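Local atomic coordinates of alpha-14 giardin (Giardia lamblia, PDB entry 3CHL), a protein that probably binds calcium and phosphatidylserine-containing phospholipid as an annexin, and may be a calcium-regulated structural element linking the membrane bilayer to the underlying axoneme. Residues Q84-L89 and R117-L122; S38-Q43 and V316-M321. All coordinates share one frame; numbering follows the deposited sequence.

Interaction 1: Q84-L89 and R117-L122; sequences QLLCEL and REIRQL
The carboxamide of Q84 turns its oxygen to L122: CD1 and CD2 of L122 stand 3.8 and 4.0 Å from Q84 OE1, both displaced to the same side of the amide plane. At the nitrogen edge, Q84 NE2 faces E88 OE2, one helical turn on, but their separation of 2.5 Å is doubtfully short for a hydrogen bond. E88 OE1 forms a salt bridge with K80 NZ. CG of Q84 lies anti to the backbone N (chi1 177°) and the chain folds at chi2, bringing its end back toward L122 although CB leads away. L122 CD1 also reaches the backbone, 3.7 Å from Q84 N; its chi1 of -143° departs from a staggered position. Next along the interface C87 projects its sulfur between two residues of the partner helix, with SG 3.7 Å from I119 O and 4.0 Å from L122 CB. Beyond it, the methyls L86 CD1 and I119 CD1 meet at 3.8 Å. No hydrogen bond crosses. The axes of the two segments approach to 9.5 Å and cross at -51°, an angle compatible with ridges-into-grooves packing. Helices 82-92 and 113-127, two helices of this annexin, meet here. C87 reaches further to Y123 and L126, I111 of a loop touches both L86 and I119, and L85, L86 and L89 also touch M271 of helix 262-272.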
ATOM      1  N   GLN A  84      -1.576  -5.111  11.421  1.00 25.71           N
ATOM      2  CA  GLN A  84      -1.726  -6.557  11.315  1.00 25.95           C
ATOM      3  C   GLN A  84      -1.651  -6.989   9.857  1.00 25.02           C
ATOM      4  O   GLN A  84      -0.910  -7.935   9.511  1.00 24.00           O
ATOM      5  CB  GLN A  84      -3.054  -7.012  11.932  1.00 26.64           C
ATOM      6  CG  GLN A  84      -3.320  -8.537  11.786  1.00 31.38           C
ATOM      7  CD  GLN A  84      -2.441  -9.398  12.728  1.00 41.16           C
ATOM      8  OE1 GLN A  84      -1.980  -8.898  13.762  1.00 44.85           O
ATOM      9  NE2 GLN A  84      -2.223 -10.697  12.382  1.00 38.70           N
ATOM     10  N   LEU A  85      -2.411  -6.310   8.999  1.00 23.60           N
ATOM     11  CA  LEU A  85      -2.355  -6.590   7.571  1.00 22.56           C
ATOM     12  C   LEU A  85      -0.894  -6.486   7.064  1.00 23.36           C
ATOM     13  O   LEU A  85      -0.420  -7.384   6.361  1.00 23.40           O
ATOM     14  CB  LEU A  85      -3.275  -5.646   6.770  1.00 22.92           C
ATOM     15  CG  LEU A  85      -3.191  -5.791   5.245  1.00 20.10           C
ATOM     16  CD1 LEU A  85      -3.509  -7.252   4.761  1.00 19.86           C
ATOM     17  CD2 LEU A  85      -4.045  -4.742   4.522  1.00 22.13           C
ATOM     18  N   LEU A  86      -0.180  -5.408   7.414  1.00 23.61           N
ATOM     19  CA  LEU A  86       1.174  -5.207   6.834  1.00 24.45           C
ATOM     20  C   LEU A  86       2.121  -6.319   7.275  1.00 25.18           C
ATOM     21  O   LEU A  86       2.898  -6.853   6.465  1.00 23.79           O
ATOM     22  CB  LEU A  86       1.755  -3.825   7.196  1.00 24.55           C
ATOM     23  CG  LEU A  86       1.023  -2.536   6.788  1.00 29.09           C
ATOM     24  CD1 LEU A  86       2.027  -1.331   6.610  1.00 28.54           C
ATOM     25  CD2 LEU A  86       0.174  -2.668   5.572  1.00 25.69           C
ATOM     26  N   CYS A  87       2.047  -6.690   8.555  1.00 24.46           N
ATOM     27  CA  CYS A  87       2.878  -7.799   9.065  1.00 25.86           C
ATOM     28  C   CYS A  87       2.590  -9.095   8.312  1.00 26.16           C
ATOM     29  O   CYS A  87       3.531  -9.783   7.860  1.00 26.72           O
ATOM     30  CB  CYS A  87       2.681  -7.967  10.582  1.00 26.15           C
ATOM     31  SG  CYS A  87       3.427  -6.631  11.484  1.00 30.64           S
ATOM     32  N   GLU A  88       1.307  -9.422   8.133  1.00 26.04           N
ATOM     33  CA  GLU A  88       0.939 -10.648   7.405  1.00 25.02           C
ATOM     34  C   GLU A  88       1.396 -10.626   5.972  1.00 24.70           C
ATOM     35  O   GLU A  88       1.824 -11.669   5.422  1.00 24.51           O
ATOM     36  CB  GLU A  88      -0.553 -10.870   7.445  1.00 26.67           C
ATOM     37  CG  GLU A  88      -1.014 -11.108   8.859  1.00 28.64           C
ATOM     38  CD  GLU A  88      -2.495 -11.243   8.937  1.00 34.12           C
ATOM     39  OE1 GLU A  88      -3.120 -11.316   7.860  1.00 37.41           O
ATOM     40  OE2 GLU A  88      -3.031 -11.292  10.066  1.00 31.83           O
ATOM     41  N   LEU A  89       1.304  -9.458   5.332  1.00 22.56           N
ATOM     42  CA  LEU A  89       1.805  -9.348   3.943  1.00 22.22           C
ATOM     43  C   LEU A  89       3.327  -9.510   3.819  1.00 22.41           C
ATOM     44  O   LEU A  89       3.823 -10.137   2.878  1.00 24.51           O
ATOM     45  CB  LEU A  89       1.357  -8.037   3.304  1.00 21.16           C
ATOM     46  CG  LEU A  89      -0.118  -7.853   2.979  1.00 20.53           C
ATOM     47  CD1 LEU A  89      -0.353  -6.346   2.644  1.00 18.98           C
ATOM     48  CD2 LEU A  89      -0.600  -8.762   1.824  1.00 25.98           C
ATOM     49  N   ARG A 117       6.939   2.179  14.520  1.00 43.57           N
ATOM     50  CA  ARG A 117       7.232   1.483  15.778  1.00 45.19           C
ATOM     51  C   ARG A 117       6.223   0.369  16.105  1.00 43.62           C
ATOM     52  O   ARG A 117       6.617  -0.746  16.418  1.00 44.29           O
ATOM     53  CB  ARG A 117       7.379   2.492  16.945  1.00 45.22           C
ATOM     54  CG  ARG A 117       7.619   1.871  18.330  1.00 47.94           C
ATOM     55  CD  ARG A 117       7.353   2.871  19.493  1.00 48.64           C
ATOM     56  NE  ARG A 117       6.211   3.763  19.223  1.00 57.31           N
ATOM     57  CZ  ARG A 117       4.931   3.379  19.137  1.00 58.56           C
ATOM     58  NH1 ARG A 117       4.573   2.102  19.319  1.00 60.56           N
ATOM     59  NH2 ARG A 117       3.999   4.282  18.878  1.00 59.09           N
ATOM     60  N   GLU A 118       4.924   0.661  16.028  1.00 42.92           N
ATOM     61  CA  GLU A 118       3.909  -0.364  16.256  1.00 41.93           C
ATOM     62  C   GLU A 118       4.077  -1.555  15.295  1.00 41.34           C
ATOM     63  O   GLU A 118       3.882  -2.715  15.679  1.00 40.67           O
ATOM     64  CB  GLU A 118       2.521   0.250  16.118  1.00 43.05           C
ATOM     65  CG  GLU A 118       1.385  -0.698  16.433  1.00 44.36           C
ATOM     66  CD  GLU A 118       0.023  -0.136  16.057  1.00 48.27           C
ATOM     67  OE1 GLU A 118      -0.073   1.038  15.621  1.00 48.52           O
ATOM     68  OE2 GLU A 118      -0.968  -0.875  16.228  1.00 49.22           O
ATOM     69  N   ILE A 119       4.453  -1.268  14.048  1.00 40.38           N
ATOM     70  CA  ILE A 119       4.603  -2.334  13.049  1.00 40.00           C
ATOM     71  C   ILE A 119       5.813  -3.201  13.357  1.00 40.71           C
ATOM     72  O   ILE A 119       5.682  -4.421  13.428  1.00 40.92           O
ATOM     73  CB  ILE A 119       4.637  -1.794  11.615  1.00 39.31           C
ATOM     74  CG1 ILE A 119       3.254  -1.245  11.249  1.00 37.72           C
ATOM     75  CG2 ILE A 119       5.034  -2.897  10.594  1.00 39.04           C
ATOM     76  CD1 ILE A 119       3.289  -0.341  10.043  1.00 34.93           C
ATOM     77  N   ARG A 120       6.974  -2.570  13.543  1.00 41.77           N
ATOM     78  CA  ARG A 120       8.184  -3.295  13.955  1.00 42.29           C
ATOM     79  C   ARG A 120       7.919  -4.165  15.187  1.00 42.25           C
ATOM     80  O   ARG A 120       8.231  -5.351  15.168  1.00 42.57           O
ATOM     81  CB  ARG A 120       9.377  -2.353  14.173  1.00 41.71           C
ATOM     82  CG  ARG A 120       9.983  -1.756  12.898  1.00 42.80           C
ATOM     83  CD  ARG A 120      10.976  -0.618  13.193  1.00 43.53           C
ATOM     84  NE  ARG A 120      11.446   0.021  11.955  1.00 45.18           N
ATOM     85  CZ  ARG A 120      12.054   1.205  11.863  1.00 45.59           C
ATOM     86  NH1 ARG A 120      12.299   1.937  12.939  1.00 46.46           N
ATOM     87  NH2 ARG A 120      12.402   1.673  10.669  1.00 45.20           N
ATOM     88  N   GLN A 121       7.314  -3.591  16.232  1.00 43.53           N
ATOM     89  CA  GLN A 121       6.899  -4.358  17.439  1.00 44.27           C
ATOM     90  C   GLN A 121       5.955  -5.534  17.188  1.00 43.14           C
ATOM     91  O   GLN A 121       6.182  -6.651  17.692  1.00 43.53           O
ATOM     92  CB  GLN A 121       6.236  -3.446  18.482  1.00 44.36           C
ATOM     93  CG  GLN A 121       7.182  -2.486  19.216  1.00 47.29           C
ATOM     94  CD  GLN A 121       6.440  -1.405  20.015  1.00 48.41           C
ATOM     95  OE1 GLN A 121       7.072  -0.533  20.630  1.00 54.43           O
ATOM     96  NE2 GLN A 121       5.090  -1.454  20.006  1.00 52.20           N
ATOM     97  N   LEU A 122       4.865  -5.289  16.463  1.00 41.47           N
ATOM     98  CA  LEU A 122       3.925  -6.349  16.130  1.00 40.21           C
ATOM     99  C   LEU A 122       4.613  -7.461  15.320  1.00 39.83           C
ATOM    100  O   LEU A 122       4.338  -8.644  15.550  1.00 39.04           O
ATOM    101  CB  LEU A 122       2.746  -5.790  15.319  1.00 39.98           C
ATOM    102  CG  LEU A 122       1.302  -6.305  15.490  1.00 41.56           C
ATOM    103  CD1 LEU A 122       0.552  -6.162  14.228  1.00 40.16           C
ATOM    104  CD2 LEU A 122       1.137  -7.713  16.002  1.00 41.71           C
TER

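Interaction 2: S38-Q43 and V316-M321; sequences SYPPNQ and VPLLSM
S38 O accepts a hydrogen bond from L319 N (2.7 Å), tying the tail after helix 301-310 to the junction between helices 31-38 and 41-55 of this helical annexin. The donor lies nearly in line with the carbonyl bond, yet the angle at the hydrogen is bent to 139°. S38 OG turns elsewhere, to E34 O. The ring of Y39 has a CH-pi contact on each face, L319 CB over one and M321 CE over the opposite one, both 4.0 Å from the centroid, while S320 C lies in plane at the edge. M321 SD, 5.0 Å from the centroid of the Y39 ring above the same face as CE, adds a Met-aromatic contact. The bend of the methionine at chi3 (-94°) sets that methyl over the ring. V15 of helix 12-24 touches both Y39 and M321, which are buried. P40, the N-cap residue, brings CD to 3.4 Å from L319 O and is flanked by L318 CD1, the two side chains running past each other in opposite directions. In the first turn of the helix, Q43 extends beyond CG and uses both ends of its amide on the tail, holding the group in place. NE2 donates in the amide plane to S320 OG, which is also hydrogen-bonded to D322 N. Q43 OE1 takes M321 N at 2.7 Å in an almost straight bond (174°), with the donor tilted from the carbonyl plane.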
ATOM      1  N   SER A  38     -17.787   0.114   7.019  1.00 25.15           N
ATOM      2  CA  SER A  38     -18.724   0.706   8.011  1.00 25.95           C
ATOM      3  C   SER A  38     -18.292   0.664   9.471  1.00 24.95           C
ATOM      4  O   SER A  38     -18.918   1.338  10.316  1.00 25.73           O
ATOM      5  CB  SER A  38     -20.076   0.011   7.903  1.00 26.48           C
ATOM      6  OG  SER A  38     -20.628   0.288   6.643  1.00 31.63           O
ATOM      7  N   TYR A  39     -17.263  -0.131   9.787  1.00 24.26           N
ATOM      8  CA  TYR A  39     -16.810  -0.318  11.153  1.00 25.03           C
ATOM      9  C   TYR A  39     -15.326  -0.061  11.243  1.00 25.36           C
ATOM     10  O   TYR A  39     -14.627  -0.196  10.224  1.00 25.11           O
ATOM     11  CB  TYR A  39     -17.111  -1.752  11.617  1.00 25.87           C
ATOM     12  CG  TYR A  39     -18.573  -2.044  11.743  1.00 24.62           C
ATOM     13  CD1 TYR A  39     -19.282  -1.707  12.919  1.00 23.87           C
ATOM     14  CD2 TYR A  39     -19.251  -2.647  10.717  1.00 23.75           C
ATOM     15  CE1 TYR A  39     -20.638  -1.989  13.052  1.00 25.91           C
ATOM     16  CE2 TYR A  39     -20.602  -2.923  10.820  1.00 25.46           C
ATOM     17  CZ  TYR A  39     -21.293  -2.598  12.004  1.00 26.44           C
ATOM     18  OH  TYR A  39     -22.641  -2.886  12.076  1.00 26.80           O
ATOM     19  N   PRO A  40     -14.836   0.354  12.434  1.00 24.54           N
ATOM     20  CA  PRO A  40     -13.406   0.506  12.627  1.00 25.21           C
ATOM     21  C   PRO A  40     -12.736  -0.862  12.527  1.00 24.96           C
ATOM     22  O   PRO A  40     -13.337  -1.861  12.935  1.00 23.74           O
ATOM     23  CB  PRO A  40     -13.260   1.065  14.064  1.00 26.01           C
ATOM     24  CG  PRO A  40     -14.636   1.304  14.582  1.00 26.00           C
ATOM     25  CD  PRO A  40     -15.631   0.728  13.621  1.00 25.28           C
ATOM     26  N   PRO A  41     -11.534  -0.915  11.940  1.00 25.32           N
ATOM     27  CA  PRO A  41     -10.800  -2.175  11.790  1.00 25.35           C
ATOM     28  C   PRO A  41     -10.647  -3.011  13.088  1.00 25.54           C
ATOM     29  O   PRO A  41     -10.734  -4.227  13.039  1.00 25.12           O
ATOM     30  CB  PRO A  41      -9.421  -1.722  11.276  1.00 25.55           C
ATOM     31  CG  PRO A  41      -9.615  -0.406  10.696  1.00 25.95           C
ATOM     32  CD  PRO A  41     -10.799   0.234  11.359  1.00 25.76           C
ATOM     33  N   ASN A  42     -10.426  -2.370  14.238  1.00 25.43           N
ATOM     34  CA  ASN A  42     -10.293  -3.165  15.470  1.00 25.58           C
ATOM     35  C   ASN A  42     -11.575  -3.952  15.803  1.00 24.15           C
ATOM     36  O   ASN A  42     -11.514  -5.066  16.239  1.00 23.74           O
ATOM     37  CB  ASN A  42      -9.877  -2.295  16.659  1.00 27.46           C
ATOM     38  CG  ASN A  42      -8.383  -1.920  16.629  1.00 34.82           C
ATOM     39  OD1 ASN A  42      -7.595  -2.397  15.787  1.00 37.56           O
ATOM     40  ND2 ASN A  42      -7.986  -1.043  17.563  1.00 38.29           N
ATOM     41  N   GLN A  43     -12.734  -3.339  15.616  1.00 23.73           N
ATOM     42  CA  GLN A  43     -13.993  -4.019  15.802  1.00 23.22           C
ATOM     43  C   GLN A  43     -14.199  -5.126  14.783  1.00 22.78           C
ATOM     44  O   GLN A  43     -14.781  -6.135  15.093  1.00 21.93           O
ATOM     45  CB  GLN A  43     -15.139  -3.016  15.720  1.00 24.43           C
ATOM     46  CG  GLN A  43     -15.145  -2.000  16.837  1.00 26.38           C
ATOM     47  CD  GLN A  43     -16.425  -1.174  16.862  1.00 27.47           C
ATOM     48  OE1 GLN A  43     -17.327  -1.347  16.058  1.00 28.22           O
ATOM     49  NE2 GLN A  43     -16.504  -0.284  17.817  1.00 29.94           N
ATOM     50  N   VAL A 316     -20.048   9.498   5.674  1.00 37.53           N
ATOM     51  CA  VAL A 316     -20.763   9.463   6.952  1.00 38.39           C
ATOM     52  C   VAL A 316     -19.884   8.883   8.100  1.00 39.02           C
ATOM     53  O   VAL A 316     -18.811   8.312   7.860  1.00 37.63           O
ATOM     54  CB  VAL A 316     -22.072   8.686   6.790  1.00 38.74           C
ATOM     55  CG1 VAL A 316     -22.994   9.377   5.765  1.00 40.34           C
ATOM     56  CG2 VAL A 316     -21.822   7.234   6.358  1.00 39.28           C
ATOM     57  N   PRO A 317     -20.320   9.050   9.362  1.00 38.71           N
ATOM     58  CA  PRO A 317     -19.516   8.513  10.484  1.00 37.32           C
ATOM     59  C   PRO A 317     -19.610   6.985  10.523  1.00 35.00           C
ATOM     60  O   PRO A 317     -20.595   6.438  10.050  1.00 34.72           O
ATOM     61  CB  PRO A 317     -20.182   9.125  11.735  1.00 37.70           C
ATOM     62  CG  PRO A 317     -21.084  10.275  11.157  1.00 39.16           C
ATOM     63  CD  PRO A 317     -21.535   9.754   9.826  1.00 39.60           C
ATOM     64  N   LEU A 318     -18.590   6.315  11.056  1.00 33.99           N
ATOM     65  CA  LEU A 318     -18.605   4.847  11.097  1.00 32.53           C
ATOM     66  C   LEU A 318     -19.630   4.361  12.090  1.00 32.21           C
ATOM     67  O   LEU A 318     -19.974   5.065  13.056  1.00 31.53           O
ATOM     68  CB  LEU A 318     -17.238   4.275  11.501  1.00 33.89           C
ATOM     69  CG  LEU A 318     -16.016   4.553  10.631  1.00 33.86           C
ATOM     70  CD1 LEU A 318     -14.808   3.882  11.259  1.00 35.26           C
ATOM     71  CD2 LEU A 318     -16.312   4.027   9.234  1.00 35.96           C
ATOM     72  N   LEU A 319     -20.125   3.155  11.867  1.00 31.31           N
ATOM     73  CA  LEU A 319     -20.917   2.469  12.854  1.00 31.03           C
ATOM     74  C   LEU A 319     -20.032   2.000  14.001  1.00 31.29           C
ATOM     75  O   LEU A 319     -18.803   2.015  13.893  1.00 28.75           O
ATOM     76  CB  LEU A 319     -21.661   1.299  12.221  1.00 31.12           C
ATOM     77  CG  LEU A 319     -22.543   1.673  11.024  1.00 33.29           C
ATOM     78  CD1 LEU A 319     -23.161   0.436  10.335  1.00 32.09           C
ATOM     79  CD2 LEU A 319     -23.626   2.710  11.444  1.00 34.15           C
ATOM     80  N   SER A 320     -20.686   1.614  15.101  1.00 31.50           N
ATOM     81  CA  SER A 320     -20.034   0.893  16.186  1.00 32.58           C
ATOM     82  C   SER A 320     -20.759  -0.412  16.460  1.00 33.04           C
ATOM     83  O   SER A 320     -21.994  -0.459  16.602  1.00 33.35           O
ATOM     84  CB  SER A 320     -19.930   1.730  17.468  1.00 33.07           C
ATOM     85  OG  SER A 320     -19.399   0.948  18.535  1.00 33.24           O
ATOM     86  N   MET A 321     -19.981  -1.482  16.528  1.00 32.45           N
ATOM     87  CA  MET A 321     -20.470  -2.777  16.902  1.00 34.29           C
ATOM     88  C   MET A 321     -20.643  -2.892  18.414  1.00 37.86           C
ATOM     89  O   MET A 321     -21.291  -3.820  18.894  1.00 38.67           O
ATOM     90  CB  MET A 321     -19.474  -3.843  16.421  1.00 34.94           C
ATOM     91  CG  MET A 321     -20.016  -4.748  15.390  1.00 33.58           C
ATOM     92  SD  MET A 321     -18.845  -6.080  15.017  1.00 29.10           S
ATOM     93  CE  MET A 321     -17.997  -5.326  13.605  1.00 25.35           C
TER

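Interaction 1 joins residues close in sequence, 28 apart at their nearest ends, whereas interaction 2 brings together segments 273 apart, and the first is nested inside the long loop closed by the second. Their centres lie 21 Å from each other; the nearest atoms are about 7 Å apart and do not touch. Interaction 1 is a mostly buried helix pair, 13 Å from the centre of the chain, without a hydrogen bond between its segments. Interaction 2 is partly buried, 21 Å from that centre, and draws on three hydrogen bonds to pin an irregular tail. The 272 residues between 38-43 and 316-321 are mostly helical, and no bound ion or lipid is part of either contact.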